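Side-chain contacts in isomerase/lactonizing enzyme (Agrobacterium tumefaciens, PDB 1RVK), which is of unknown function but, as a magnesium-binding member of the enolase superfamily, probably abstracts a proton from the carbon beside a substrate carboxylate: residues A25-A30 and H334-Y339; Q35-V40 and E369-T374; P59-K64 and A94-R99; P181-D186 and A216-R221; L293-L298 and M304-H309. All blocks are in the same frame, centred on the assembly; numbering follows the deposited sequence.

Overall arrangement
The five contacts illustrate how an enolase-superfamily chain is knit together within and between its capping domain and its barrel of strands and helices. Interactions 1 and 2 bring N-terminal strands against segments from the C-terminal part of the chain, and their centres lie 23 Å apart. Interaction 3 belongs to the N-terminal domain alone and touches interaction 2, where L38 CD2 lies 4.2 Å from I62 CD1. Interactions 4 and 5 are both in the barrel domain, with centres 27 Å apart. The magnesium ion, held by D206, E232 and E258, is about 11 Å from the side chain of V308 in interaction 5 and about 13 Å from that of L219 in interaction 4.

Interaction 1: residues A25-A30 and H334-Y339; sequences AHPGPA and HPFLEY
P27 and F336 mark the closest backbone approach, their CA atoms 6.9 Å apart, where strand 25-28 passes a type I turn running from H334 to L337. P27 is the side chain that meets the turn. Its CG sits 3.3 Å from the centroid of the H334 ring and 7° off the normal, a CH-pi contact centred on one face; CD of P335 lies over the opposite face, nearer its rim. A chi1 of -168° swings the H334 imidazole opposite the backbone N and up to P27, while its ND1 accepts, in the ring plane, from F336 N at 3.0 Å. D141 takes the hydrogen bond at NE2, so both ring nitrogens are engaged and the rotation of the imidazole is fixed. Beside this CH-pi contact, P27 CB packs on L337 CG at 3.8 Å. The turn follows barrel strand 328-333, whereas strand 25-28 pairs with strand 17-19 in a small hairpin of the N-terminal region; the contact thus joins the two domains, with L143 also against P27 and L147 against H334.

Interaction 2: residues Q35-V40 and E369-T374; sequences QAMLTV and EDIDFT
M37, a selenomethionine, meets F373 in a Met-aromatic contact and I371 through its selenium, joining the central strand of the three-stranded antiparallel sheet in the N-terminal domain to the start of the C-terminal helix 373-378. M37 and I371 form the buried, closely fitted part. SE of M37 lies 4.1 Å from CG2 of I371, and the same methyl group stands over the centre of the F373 ring, 3.6 Å above its plane. I371 therefore fills the angle between selenium and ring. CG and SE of M37 continue an extended chain away from the strand (chi1 178°, chi2 177°), and the bend at chi3 swings CE toward the phenyl group. H49 and F51 of the adjoining strand 47-52 border this core, H49 meeting the F373 ring edge-to-face.

The solvent side belongs to F373, which is exposed. M37 meets its ring obliquely, along the CD2-CE2 side, with the selenium 5.2 Å from the centroid and 56° off the normal. Just before F373, D372 occupies the N-cap position and its OD1 accepts from F375 N, fixing the first turn of the helix that carries the ring. On this side CE of M37 lies 4.1 Å from CE2 of F373.

Interaction 3: residues P59-K64 and A94-R99; sequences PHVIEK and AQLTDR
H60 turns an edge of its imidazole to the aliphatic stem of Q95, and the two side chains cross at about a right angle. CE1 of H60 is 3.9 Å from CB of Q95, which lies near the plane of the ring, and CG of the glutamine follows at 4.0 Å from the same CE1. The torsions explain the approach: a chi1 of 176° carries the H60 ring outward from helix 59-70, while chi1 of Q95 (-53°) sets CG beside the backbone N, so that CB and CG both face CE1.

V61 uses its two branches differently. CG2 rests against the backbone carbonyl of Q95, 3.8 Å from its O, whereas CG1 meets CD1 of L96 at 4.1 Å, the two side chains lying at a slant to each other. V61 and L96 are buried, and F65 of helix 59-70 touches both H60 and L96.

The contact therefore joins two helices of the N-terminal capping domain through the linker that leads into the second one. T97 is the N-cap of helix 98-116, its OG1 accepting from T100 N, and L96 N and O are bonded to S92 and Q89. Between the segments themselves the contact is dispersive: methyl on methyl, methylene at an imidazole edge, and a methyl against a carbonyl oxygen. Such contacts depend on fit and burial and have little directionality, which leaves the linker's course to the bonds of T97 and L96.

Interaction 4: residues P181-D186 and A216-R221; sequences PDVKMD and ALALGR
V183 and L219 carry the apolar part of the contact, at the point where the two backbones come nearest, with their CA atoms 5.9 Å apart. CG1 of V183 does the touching: placed across from the backbone N by a chi1 of 173°, it points at the other helix and settles against its main chain, 3.9 Å from CA of L219 and 4.0 Å from that residue's CB. CB of A218 flanks the same methyl group more loosely, at 4.4 Å. One turn further along helix 183-197, CB of D186 lies against CD2 of L219 at 4.1 Å, so the leucine is met at its root by the valine and at one tip by the aspartate's methylene.

Helices 183-197 and 213-224 follow successive parallel strands, 167-171 and 202-206, of the modified TIM barrel, (beta/alpha)7beta, of the C-terminal domain, and the contact is one between neighbouring helices of its outer layer.

The side-chain hydrogen bonds described here belong to 181-186. D182 is the N-cap of helix 183-197. Its OD1 accepts from M185 N at 3.1 Å, with the donor 45° out of the carboxylate plane, and only weakly from K184 N, where the angle at hydrogen is 116°. The carboxylate of D186, whose methylene packs on L219, turns instead to Y211, and its OD1 is hydrogen-bonded to the tyrosine hydroxyl. The Y211 side chain also touches V183 and P181.

Interaction 5: residues L293-L298 and M304-H309; sequences LKTMHL and MECEVH
M296, a selenomethionine, lays its selenium over C306, 3.6 Å from CB and 3.4 Å from the backbone O. This is helix-on-strand packing within the C-terminal barrel: helix 289-301 leads through a short connection into strand 306-308, and the axes of helix 293-298 and strand 306-308 run roughly antiparallel (153°), 8.8 Å apart at closest approach. M296 does not start out toward the strand; bends at chi2 (-61°) and chi3 (-56°) bring its end onto C306, while CG2 of V308 meets the selenium at 3.9 Å.

All four touching residues are buried. The C306 carbonyl O has no hydrogen-bonding partner in the model and is covered by the selenium and methyl of M296. T295 adds a lighter touch beside C306, but its hydroxyl is bonded to A292 O and to T281 OG1. V318 of helix 313-321 and L279 of strand 278-281 extend the core around M296 and C306 respectively. SG of C306 lies 4.1 Å from the carbonyl O of T295.

Interaction 1: residues A25-A30 and H334-Y339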
# COMPACT_ATOMS: atom_id res chain seq x y z
N ALA A 25 -5.27 8.52 7.80
CA ALA A 25 -4.07 9.15 8.35
C ALA A 25 -4.09 10.67 8.29
O ALA A 25 -4.58 11.26 7.34
CB ALA A 25 -2.83 8.62 7.64
N HIS A 26 -3.53 11.29 9.33
CA HIS A 26 -3.44 12.74 9.43
C HIS A 26 -2.22 13.10 10.25
O HIS A 26 -1.76 12.31 11.08
CB HIS A 26 -4.65 13.33 10.14
CG HIS A 26 -5.95 13.12 9.43
ND1 HIS A 26 -6.91 12.24 9.87
CD2 HIS A 26 -6.43 13.67 8.29
CE1 HIS A 26 -7.94 12.26 9.03
NE2 HIS A 26 -7.67 13.11 8.07
N PRO A 27 -1.66 14.29 10.03
CA PRO A 27 -0.49 14.69 10.81
C PRO A 27 -0.98 15.27 12.13
O PRO A 27 -2.00 15.96 12.17
CB PRO A 27 0.18 15.73 9.91
CG PRO A 27 -0.99 16.41 9.29
CD PRO A 27 -1.92 15.26 8.94
N GLY A 28 -0.26 14.99 13.20
CA GLY A 28 -0.65 15.50 14.50
C GLY A 28 0.56 15.65 15.40
O GLY A 28 1.69 15.77 14.92
N PRO A 29 0.36 15.67 16.72
CA PRO A 29 1.46 15.82 17.67
C PRO A 29 2.42 14.64 17.60
O PRO A 29 2.03 13.53 17.26
CB PRO A 29 0.75 15.88 19.02
CG PRO A 29 -0.59 16.47 18.68
CD PRO A 29 -0.94 15.74 17.41
N ALA A 30 3.69 14.88 17.92
CA ALA A 30 4.65 13.78 17.92
C ALA A 30 4.24 12.90 19.09
O ALA A 30 3.94 13.39 20.18
CB ALA A 30 6.07 14.31 18.11
N HIS A 334 2.10 14.91 3.26
CA HIS A 334 1.41 16.06 3.83
C HIS A 334 2.42 17.20 3.99
O HIS A 334 3.58 16.96 4.32
CB HIS A 334 0.82 15.69 5.20
CG HIS A 334 -0.15 16.71 5.73
ND1 HIS A 334 0.25 17.93 6.24
CD2 HIS A 334 -1.50 16.69 5.82
CE1 HIS A 334 -0.82 18.61 6.61
NE2 HIS A 334 -1.89 17.89 6.37
N PRO A 335 2.00 18.44 3.73
CA PRO A 335 2.95 19.55 3.87
C PRO A 335 3.62 19.68 5.24
O PRO A 335 4.73 20.19 5.34
CB PRO A 335 2.12 20.78 3.49
CG PRO A 335 0.69 20.35 3.75
CD PRO A 335 0.68 18.92 3.27
N PHE A 336 2.96 19.22 6.29
CA PHE A 336 3.53 19.33 7.63
C PHE A 336 4.54 18.23 7.95
O PHE A 336 5.24 18.31 8.96
CB PHE A 336 2.43 19.28 8.71
CG PHE A 336 1.42 20.38 8.60
CD1 PHE A 336 1.60 21.44 7.71
CD2 PHE A 336 0.27 20.36 9.39
CE1 PHE A 336 0.65 22.47 7.62
CE2 PHE A 336 -0.67 21.37 9.31
CZ PHE A 336 -0.49 22.43 8.42
N LEU A 337 4.62 17.22 7.09
CA LEU A 337 5.52 16.10 7.33
C LEU A 337 6.62 15.97 6.28
O LEU A 337 6.43 16.33 5.12
CB LEU A 337 4.72 14.80 7.40
CG LEU A 337 3.54 14.76 8.38
CD1 LEU A 337 2.79 13.44 8.23
CD2 LEU A 337 4.06 14.93 9.80
N GLU A 338 7.76 15.44 6.70
CA GLU A 338 8.89 15.24 5.80
C GLU A 338 9.08 13.75 5.57
O GLU A 338 9.76 13.07 6.33
CB GLU A 338 10.17 15.83 6.41
CG GLU A 338 11.37 15.76 5.47
CD GLU A 338 11.20 16.65 4.25
OE1 GLU A 338 11.97 16.47 3.28
OE2 GLU A 338 10.32 17.53 4.27
N TYR A 339 8.46 13.24 4.51
CA TYR A 339 8.53 11.83 4.17
C TYR A 339 9.96 11.32 3.98
O TYR A 339 10.29 10.21 4.41
CB TYR A 339 7.70 11.56 2.91
CG TYR A 339 7.63 10.10 2.49
CD1 TYR A 339 8.67 9.50 1.79
CD2 TYR A 339 6.51 9.33 2.80
CE1 TYR A 339 8.60 8.16 1.41
CE2 TYR A 339 6.43 8.00 2.42
CZ TYR A 339 7.48 7.42 1.72
OH TYR A 339 7.40 6.10 1.35

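Interaction 2: residues Q35-V40 and E369-T374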
# COMPACT_ATOMS: atom_id res chain seq x y z
N GLN A 35 4.71 -0.56 17.37
CA GLN A 35 4.93 -1.22 16.09
C GLN A 35 5.44 -2.63 16.37
O GLN A 35 6.13 -2.84 17.36
CB GLN A 35 5.96 -0.45 15.26
CG GLN A 35 6.31 -1.10 13.93
CD GLN A 35 5.15 -1.09 12.95
OE1 GLN A 35 5.21 -1.71 11.89
NE2 GLN A 35 4.08 -0.37 13.29
N ALA A 36 5.10 -3.59 15.52
CA ALA A 36 5.56 -4.95 15.75
C ALA A 36 6.45 -5.44 14.61
O ALA A 36 6.25 -5.10 13.45
CB ALA A 36 4.37 -5.88 15.92
N MSE A 37 7.45 -6.24 14.97
CA MSE A 37 8.34 -6.82 13.98
C MSE A 37 8.27 -8.33 14.13
O MSE A 37 8.46 -8.86 15.22
CB MSE A 37 9.79 -6.35 14.17
CG MSE A 37 10.76 -6.99 13.17
SE MSE A 37 12.62 -6.40 13.29
CE MSE A 37 13.08 -7.22 14.98
N LEU A 38 7.96 -9.01 13.03
CA LEU A 38 7.87 -10.46 13.01
C LEU A 38 9.19 -11.00 12.48
O LEU A 38 9.69 -10.53 11.45
CB LEU A 38 6.72 -10.91 12.10
CG LEU A 38 6.40 -12.40 11.94
CD1 LEU A 38 7.52 -13.12 11.23
CD2 LEU A 38 6.14 -13.02 13.31
N THR A 39 9.77 -11.97 13.18
CA THR A 39 11.03 -12.58 12.76
C THR A 39 10.88 -14.09 12.62
O THR A 39 10.33 -14.75 13.50
CB THR A 39 12.18 -12.30 13.76
OG1 THR A 39 12.51 -10.91 13.76
CG2 THR A 39 13.41 -13.11 13.39
N VAL A 40 11.34 -14.63 11.50
CA VAL A 40 11.31 -16.06 11.25
C VAL A 40 12.77 -16.52 11.20
O VAL A 40 13.57 -15.95 10.46
CB VAL A 40 10.62 -16.39 9.91
CG1 VAL A 40 10.62 -17.90 9.67
CG2 VAL A 40 9.20 -15.85 9.91
N GLU A 369 15.16 -3.81 3.94
CA GLU A 369 14.87 -2.85 4.99
C GLU A 369 16.10 -2.80 5.91
O GLU A 369 16.51 -3.81 6.47
CB GLU A 369 13.59 -3.24 5.74
CG GLU A 369 12.37 -3.32 4.81
CD GLU A 369 11.05 -3.50 5.53
OE1 GLU A 369 10.93 -4.43 6.36
OE2 GLU A 369 10.11 -2.72 5.26
N ASP A 370 16.69 -1.62 6.01
CA ASP A 370 17.89 -1.39 6.82
C ASP A 370 17.46 -1.22 8.27
O ASP A 370 17.39 -0.11 8.79
CB ASP A 370 18.60 -0.12 6.31
CG ASP A 370 20.05 -0.05 6.74
OD1 ASP A 370 20.72 0.95 6.38
OD2 ASP A 370 20.53 -0.97 7.43
N ILE A 371 17.18 -2.35 8.92
CA ILE A 371 16.69 -2.36 10.29
C ILE A 371 17.67 -1.96 11.39
O ILE A 371 18.78 -2.48 11.47
CB ILE A 371 16.11 -3.75 10.62
CG1 ILE A 371 15.09 -4.14 9.55
CG2 ILE A 371 15.45 -3.73 11.99
CD1 ILE A 371 14.57 -5.55 9.66
N ASP A 372 17.24 -1.03 12.23
CA ASP A 372 18.05 -0.57 13.35
C ASP A 372 17.64 -1.43 14.54
O ASP A 372 16.79 -1.04 15.34
CB ASP A 372 17.77 0.90 13.66
CG ASP A 372 18.78 1.51 14.64
OD1 ASP A 372 19.36 0.75 15.45
OD2 ASP A 372 19.00 2.74 14.59
N PHE A 373 18.22 -2.62 14.64
CA PHE A 373 17.88 -3.55 15.72
C PHE A 373 18.18 -2.98 17.11
O PHE A 373 17.48 -3.29 18.07
CB PHE A 373 18.62 -4.87 15.54
CG PHE A 373 18.23 -5.61 14.29
CD1 PHE A 373 18.94 -5.44 13.11
CD2 PHE A 373 17.12 -6.46 14.29
CE1 PHE A 373 18.55 -6.10 11.94
CE2 PHE A 373 16.73 -7.12 13.13
CZ PHE A 373 17.45 -6.94 11.95
N THR A 374 19.20 -2.14 17.20
CA THR A 374 19.57 -1.53 18.48
C THR A 374 18.46 -0.60 18.96
O THR A 374 18.11 -0.60 20.14
CB THR A 374 20.88 -0.74 18.36
OG1 THR A 374 21.94 -1.63 18.00
CG2 THR A 374 21.21 -0.07 19.68

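Interaction 3: residues P59-K64 and A94-R99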
# COMPACT_ATOMS: atom_id res chain seq x y z
N PRO A 59 -0.19 -12.64 20.21
CA PRO A 59 -0.05 -14.03 20.63
C PRO A 59 -1.13 -15.00 20.15
O PRO A 59 -0.82 -16.10 19.69
CB PRO A 59 0.01 -13.93 22.14
CG PRO A 59 0.77 -12.64 22.33
CD PRO A 59 0.07 -11.72 21.34
N HIS A 60 -2.39 -14.60 20.25
CA HIS A 60 -3.47 -15.48 19.82
C HIS A 60 -3.28 -15.99 18.40
O HIS A 60 -3.45 -17.18 18.13
CB HIS A 60 -4.83 -14.78 19.92
CG HIS A 60 -5.96 -15.60 19.39
ND1 HIS A 60 -6.47 -15.44 18.12
CD2 HIS A 60 -6.65 -16.63 19.95
CE1 HIS A 60 -7.42 -16.33 17.92
NE2 HIS A 60 -7.55 -17.07 19.01
N VAL A 61 -2.92 -15.09 17.49
CA VAL A 61 -2.72 -15.45 16.09
C VAL A 61 -1.44 -16.24 15.87
O VAL A 61 -1.42 -17.19 15.09
CB VAL A 61 -2.70 -14.18 15.21
CG1 VAL A 61 -2.51 -14.56 13.75
CG2 VAL A 61 -4.00 -13.41 15.39
N ILE A 62 -0.38 -15.85 16.56
CA ILE A 62 0.90 -16.53 16.43
C ILE A 62 0.84 -17.97 16.94
O ILE A 62 1.27 -18.90 16.27
CB ILE A 62 2.02 -15.78 17.21
CG1 ILE A 62 2.21 -14.38 16.63
CG2 ILE A 62 3.31 -16.58 17.18
CD1 ILE A 62 2.63 -14.36 15.17
N GLU A 63 0.28 -18.15 18.13
CA GLU A 63 0.21 -19.47 18.72
C GLU A 63 -0.80 -20.41 18.07
O GLU A 63 -0.50 -21.58 17.82
CB GLU A 63 -0.10 -19.35 20.22
CG GLU A 63 0.92 -18.52 20.97
CD GLU A 63 2.31 -19.14 20.97
OE1 GLU A 63 3.29 -18.41 21.23
OE2 GLU A 63 2.42 -20.35 20.71
N LYS A 64 -1.98 -19.89 17.77
CA LYS A 64 -3.03 -20.71 17.18
C LYS A 64 -2.87 -21.00 15.70
O LYS A 64 -3.29 -22.06 15.23
CB LYS A 64 -4.39 -20.06 17.44
CG LYS A 64 -5.58 -20.93 17.03
CD LYS A 64 -6.90 -20.26 17.37
CE LYS A 64 -8.08 -21.16 17.02
NZ LYS A 64 -9.38 -20.52 17.38
N ALA A 94 -12.73 -15.45 12.17
CA ALA A 94 -12.36 -14.14 11.64
C ALA A 94 -11.07 -13.53 12.20
O ALA A 94 -10.82 -12.34 12.00
CB ALA A 94 -13.51 -13.15 11.83
N GLN A 95 -10.25 -14.34 12.86
CA GLN A 95 -9.01 -13.82 13.44
C GLN A 95 -7.75 -13.99 12.58
O GLN A 95 -6.78 -13.28 12.79
CB GLN A 95 -8.80 -14.43 14.83
CG GLN A 95 -9.99 -14.24 15.76
CD GLN A 95 -10.50 -12.81 15.80
OE1 GLN A 95 -11.71 -12.56 15.70
NE2 GLN A 95 -9.59 -11.86 15.95
N LEU A 96 -7.75 -14.94 11.64
CA LEU A 96 -6.58 -15.11 10.78
C LEU A 96 -6.88 -14.31 9.51
O LEU A 96 -7.49 -14.81 8.57
CB LEU A 96 -6.34 -16.58 10.44
CG LEU A 96 -5.10 -16.86 9.58
CD1 LEU A 96 -3.85 -16.37 10.31
CD2 LEU A 96 -4.99 -18.35 9.28
N THR A 97 -6.43 -13.05 9.51
CA THR A 97 -6.69 -12.12 8.42
C THR A 97 -5.66 -12.09 7.29
O THR A 97 -4.56 -12.64 7.42
CB THR A 97 -6.79 -10.71 8.97
OG1 THR A 97 -5.51 -10.30 9.46
CG2 THR A 97 -7.80 -10.67 10.12
N ASP A 98 -6.03 -11.45 6.18
CA ASP A 98 -5.11 -11.32 5.05
C ASP A 98 -3.89 -10.54 5.52
O ASP A 98 -2.79 -10.74 5.02
CB ASP A 98 -5.76 -10.59 3.88
CG ASP A 98 -6.90 -11.37 3.24
OD1 ASP A 98 -6.96 -12.60 3.42
OD2 ASP A 98 -7.73 -10.74 2.54
N ARG A 99 -4.10 -9.64 6.48
CA ARG A 99 -3.00 -8.85 7.02
C ARG A 99 -1.97 -9.76 7.70
O ARG A 99 -0.77 -9.54 7.58
CB ARG A 99 -3.51 -7.81 8.01
CG ARG A 99 -4.17 -6.59 7.36
CD ARG A 99 -3.21 -5.87 6.43
NE ARG A 99 -2.14 -5.17 7.14
CZ ARG A 99 -2.28 -4.02 7.78
NH1 ARG A 99 -1.25 -3.47 8.40
NH2 ARG A 99 -3.46 -3.41 7.81

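Interaction 4: residues P181-D186 and A216-R221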
# COMPACT_ATOMS: atom_id res chain seq x y z
N PRO A 181 -18.63 13.83 3.43
CA PRO A 181 -17.96 14.17 2.17
C PRO A 181 -18.77 15.16 1.35
O PRO A 181 -19.96 15.34 1.58
CB PRO A 181 -17.85 12.82 1.49
CG PRO A 181 -19.18 12.20 1.83
CD PRO A 181 -19.36 12.56 3.31
N ASP A 182 -18.12 15.80 0.38
CA ASP A 182 -18.79 16.77 -0.48
C ASP A 182 -18.17 16.69 -1.88
O ASP A 182 -17.02 17.09 -2.07
CB ASP A 182 -18.63 18.18 0.10
CG ASP A 182 -19.47 19.21 -0.62
OD1 ASP A 182 -19.37 19.32 -1.86
OD2 ASP A 182 -20.25 19.91 0.05
N VAL A 183 -18.93 16.17 -2.84
CA VAL A 183 -18.44 16.03 -4.21
C VAL A 183 -17.94 17.35 -4.79
O VAL A 183 -16.92 17.38 -5.47
CB VAL A 183 -19.53 15.46 -5.14
CG1 VAL A 183 -19.06 15.50 -6.59
CG2 VAL A 183 -19.86 14.04 -4.73
N LYS A 184 -18.66 18.44 -4.53
CA LYS A 184 -18.24 19.73 -5.06
C LYS A 184 -16.88 20.15 -4.52
O LYS A 184 -16.07 20.70 -5.27
CB LYS A 184 -19.29 20.80 -4.75
CG LYS A 184 -20.56 20.63 -5.56
CD LYS A 184 -21.56 21.74 -5.28
CE LYS A 184 -22.79 21.60 -6.17
NZ LYS A 184 -23.47 20.29 -5.98
N MSE A 185 -16.63 19.90 -3.24
CA MSE A 185 -15.34 20.27 -2.64
C MSE A 185 -14.23 19.42 -3.25
O MSE A 185 -13.16 19.93 -3.58
CB MSE A 185 -15.37 20.06 -1.12
CG MSE A 185 -16.12 21.13 -0.36
SE MSE A 185 -15.28 22.88 -0.52
CE MSE A 185 -13.88 22.66 0.77
N ASP A 186 -14.49 18.12 -3.40
CA ASP A 186 -13.51 17.22 -3.99
C ASP A 186 -13.11 17.70 -5.38
O ASP A 186 -11.93 17.72 -5.74
CB ASP A 186 -14.09 15.80 -4.09
CG ASP A 186 -14.28 15.16 -2.73
OD1 ASP A 186 -14.84 14.03 -2.68
OD2 ASP A 186 -13.89 15.76 -1.71
N ALA A 216 -20.89 9.33 -7.18
CA ALA A 216 -19.68 8.91 -7.87
C ALA A 216 -19.73 9.31 -9.35
O ALA A 216 -18.71 9.65 -9.94
CB ALA A 216 -19.49 7.40 -7.74
N LEU A 217 -20.92 9.24 -9.94
CA LEU A 217 -21.08 9.61 -11.35
C LEU A 217 -20.81 11.11 -11.51
O LEU A 217 -20.16 11.54 -12.46
CB LEU A 217 -22.50 9.29 -11.83
CG LEU A 217 -22.83 9.68 -13.28
CD1 LEU A 217 -21.98 8.85 -14.23
CD2 LEU A 217 -24.31 9.46 -13.57
N ALA A 218 -21.32 11.90 -10.56
CA ALA A 218 -21.13 13.35 -10.59
C ALA A 218 -19.64 13.68 -10.42
O ALA A 218 -19.11 14.58 -11.07
CB ALA A 218 -21.94 14.01 -9.49
N LEU A 219 -18.98 12.94 -9.53
CA LEU A 219 -17.56 13.16 -9.29
C LEU A 219 -16.78 12.80 -10.56
O LEU A 219 -15.96 13.58 -11.04
CB LEU A 219 -17.10 12.30 -8.11
CG LEU A 219 -15.64 12.36 -7.64
CD1 LEU A 219 -14.75 11.64 -8.62
CD2 LEU A 219 -15.20 13.80 -7.47
N GLY A 220 -17.03 11.61 -11.09
CA GLY A 220 -16.33 11.17 -12.29
C GLY A 220 -16.53 12.09 -13.48
O GLY A 220 -15.59 12.37 -14.22
N ARG A 221 -17.76 12.57 -13.66
CA ARG A 221 -18.07 13.46 -14.76
C ARG A 221 -17.29 14.77 -14.65
O ARG A 221 -16.85 15.33 -15.66
CB ARG A 221 -19.57 13.76 -14.80
CG ARG A 221 -20.40 12.60 -15.29
CD ARG A 221 -21.87 12.99 -15.43
NE ARG A 221 -22.62 11.98 -16.17
CZ ARG A 221 -22.41 11.67 -17.45
NH1 ARG A 221 -21.47 12.30 -18.14
NH2 ARG A 221 -23.14 10.73 -18.03

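Interaction 5: residues L293-L298 and M304-H309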
# COMPACT_ATOMS: atom_id res chain seq x y z
N LEU A 293 1.97 -11.03 -6.57
CA LEU A 293 2.57 -11.38 -7.85
C LEU A 293 1.54 -12.10 -8.72
O LEU A 293 1.49 -11.88 -9.93
CB LEU A 293 3.80 -12.27 -7.64
CG LEU A 293 5.12 -11.55 -7.30
CD1 LEU A 293 5.61 -10.78 -8.51
CD2 LEU A 293 4.92 -10.61 -6.14
N LYS A 294 0.72 -12.95 -8.11
CA LYS A 294 -0.30 -13.65 -8.87
C LYS A 294 -1.28 -12.66 -9.50
O LYS A 294 -1.69 -12.83 -10.64
CB LYS A 294 -1.07 -14.64 -7.98
CG LYS A 294 -0.21 -15.80 -7.51
CD LYS A 294 -1.01 -16.75 -6.65
CE LYS A 294 -0.14 -17.93 -6.20
NZ LYS A 294 -0.88 -18.82 -5.28
N THR A 295 -1.65 -11.62 -8.75
CA THR A 295 -2.57 -10.62 -9.28
C THR A 295 -1.92 -9.83 -10.42
O THR A 295 -2.60 -9.42 -11.36
CB THR A 295 -3.04 -9.63 -8.19
OG1 THR A 295 -1.93 -8.85 -7.72
CG2 THR A 295 -3.64 -10.39 -7.01
N MSE A 296 -0.61 -9.61 -10.34
CA MSE A 296 0.09 -8.87 -11.40
C MSE A 296 0.08 -9.69 -12.69
O MSE A 296 -0.14 -9.15 -13.77
CB MSE A 296 1.55 -8.59 -11.00
CG MSE A 296 1.75 -7.69 -9.79
SE MSE A 296 1.03 -5.91 -10.04
CE MSE A 296 1.97 -5.41 -11.66
N HIS A 297 0.33 -10.99 -12.56
CA HIS A 297 0.35 -11.88 -13.72
C HIS A 297 -1.05 -12.02 -14.32
O HIS A 297 -1.21 -12.08 -15.53
CB HIS A 297 0.90 -13.24 -13.29
CG HIS A 297 2.31 -13.18 -12.78
ND1 HIS A 297 2.88 -14.18 -12.04
CD2 HIS A 297 3.26 -12.22 -12.92
CE1 HIS A 297 4.12 -13.85 -11.73
NE2 HIS A 297 4.37 -12.66 -12.26
N LEU A 298 -2.05 -12.10 -13.45
CA LEU A 298 -3.44 -12.20 -13.87
C LEU A 298 -3.76 -11.00 -14.78
O LEU A 298 -4.27 -11.16 -15.89
CB LEU A 298 -4.35 -12.19 -12.65
CG LEU A 298 -5.84 -11.89 -12.86
CD1 LEU A 298 -6.50 -13.00 -13.67
CD2 LEU A 298 -6.52 -11.74 -11.51
N MSE A 304 -3.76 -5.92 -19.08
CA MSE A 304 -4.10 -4.82 -18.19
C MSE A 304 -2.97 -4.46 -17.24
O MSE A 304 -2.06 -5.24 -17.02
CB MSE A 304 -5.32 -5.21 -17.34
CG MSE A 304 -6.60 -5.39 -18.14
SE MSE A 304 -8.04 -6.07 -17.02
CE MSE A 304 -8.48 -4.44 -16.07
N GLU A 305 -3.03 -3.25 -16.71
CA GLU A 305 -2.04 -2.81 -15.74
C GLU A 305 -2.66 -3.11 -14.38
O GLU A 305 -3.88 -3.22 -14.26
CB GLU A 305 -1.77 -1.31 -15.87
CG GLU A 305 -0.82 -0.95 -17.01
CD GLU A 305 -0.70 0.55 -17.20
OE1 GLU A 305 -1.74 1.21 -17.39
OE2 GLU A 305 0.44 1.06 -17.16
N CYS A 306 -1.82 -3.29 -13.37
CA CYS A 306 -2.29 -3.56 -12.03
C CYS A 306 -1.45 -2.67 -11.13
O CYS A 306 -0.28 -2.93 -10.90
CB CYS A 306 -2.09 -5.03 -11.66
SG CYS A 306 -2.88 -5.50 -10.10
N GLU A 307 -2.07 -1.60 -10.63
CA GLU A 307 -1.37 -0.64 -9.78
C GLU A 307 -1.31 -1.13 -8.34
O GLU A 307 -2.31 -1.52 -7.75
CB GLU A 307 -2.07 0.72 -9.88
CG GLU A 307 -2.10 1.28 -11.31
CD GLU A 307 -0.71 1.53 -11.89
OE1 GLU A 307 0.16 2.02 -11.15
OE2 GLU A 307 -0.49 1.25 -13.10
N VAL A 308 -0.10 -1.10 -7.78
CA VAL A 308 0.14 -1.59 -6.42
C VAL A 308 -0.09 -0.56 -5.34
O VAL A 308 0.55 0.49 -5.32
CB VAL A 308 1.57 -2.16 -6.30
CG1 VAL A 308 1.77 -2.77 -4.92
CG2 VAL A 308 1.81 -3.21 -7.39
N HIS A 309 -1.01 -0.88 -4.43
CA HIS A 309 -1.36 -0.00 -3.32
C HIS A 309 -0.39 -0.10 -2.16
O HIS A 309 -0.09 -1.19 -1.67
CB HIS A 309 -2.75 -0.34 -2.79
CG HIS A 309 -3.05 0.28 -1.45
ND1 HIS A 309 -3.39 -0.47 -0.35
CD2 HIS A 309 -3.03 1.57 -1.04
CE1 HIS A 309 -3.56 0.33 0.69
NE2 HIS A 309 -3.35 1.57 0.30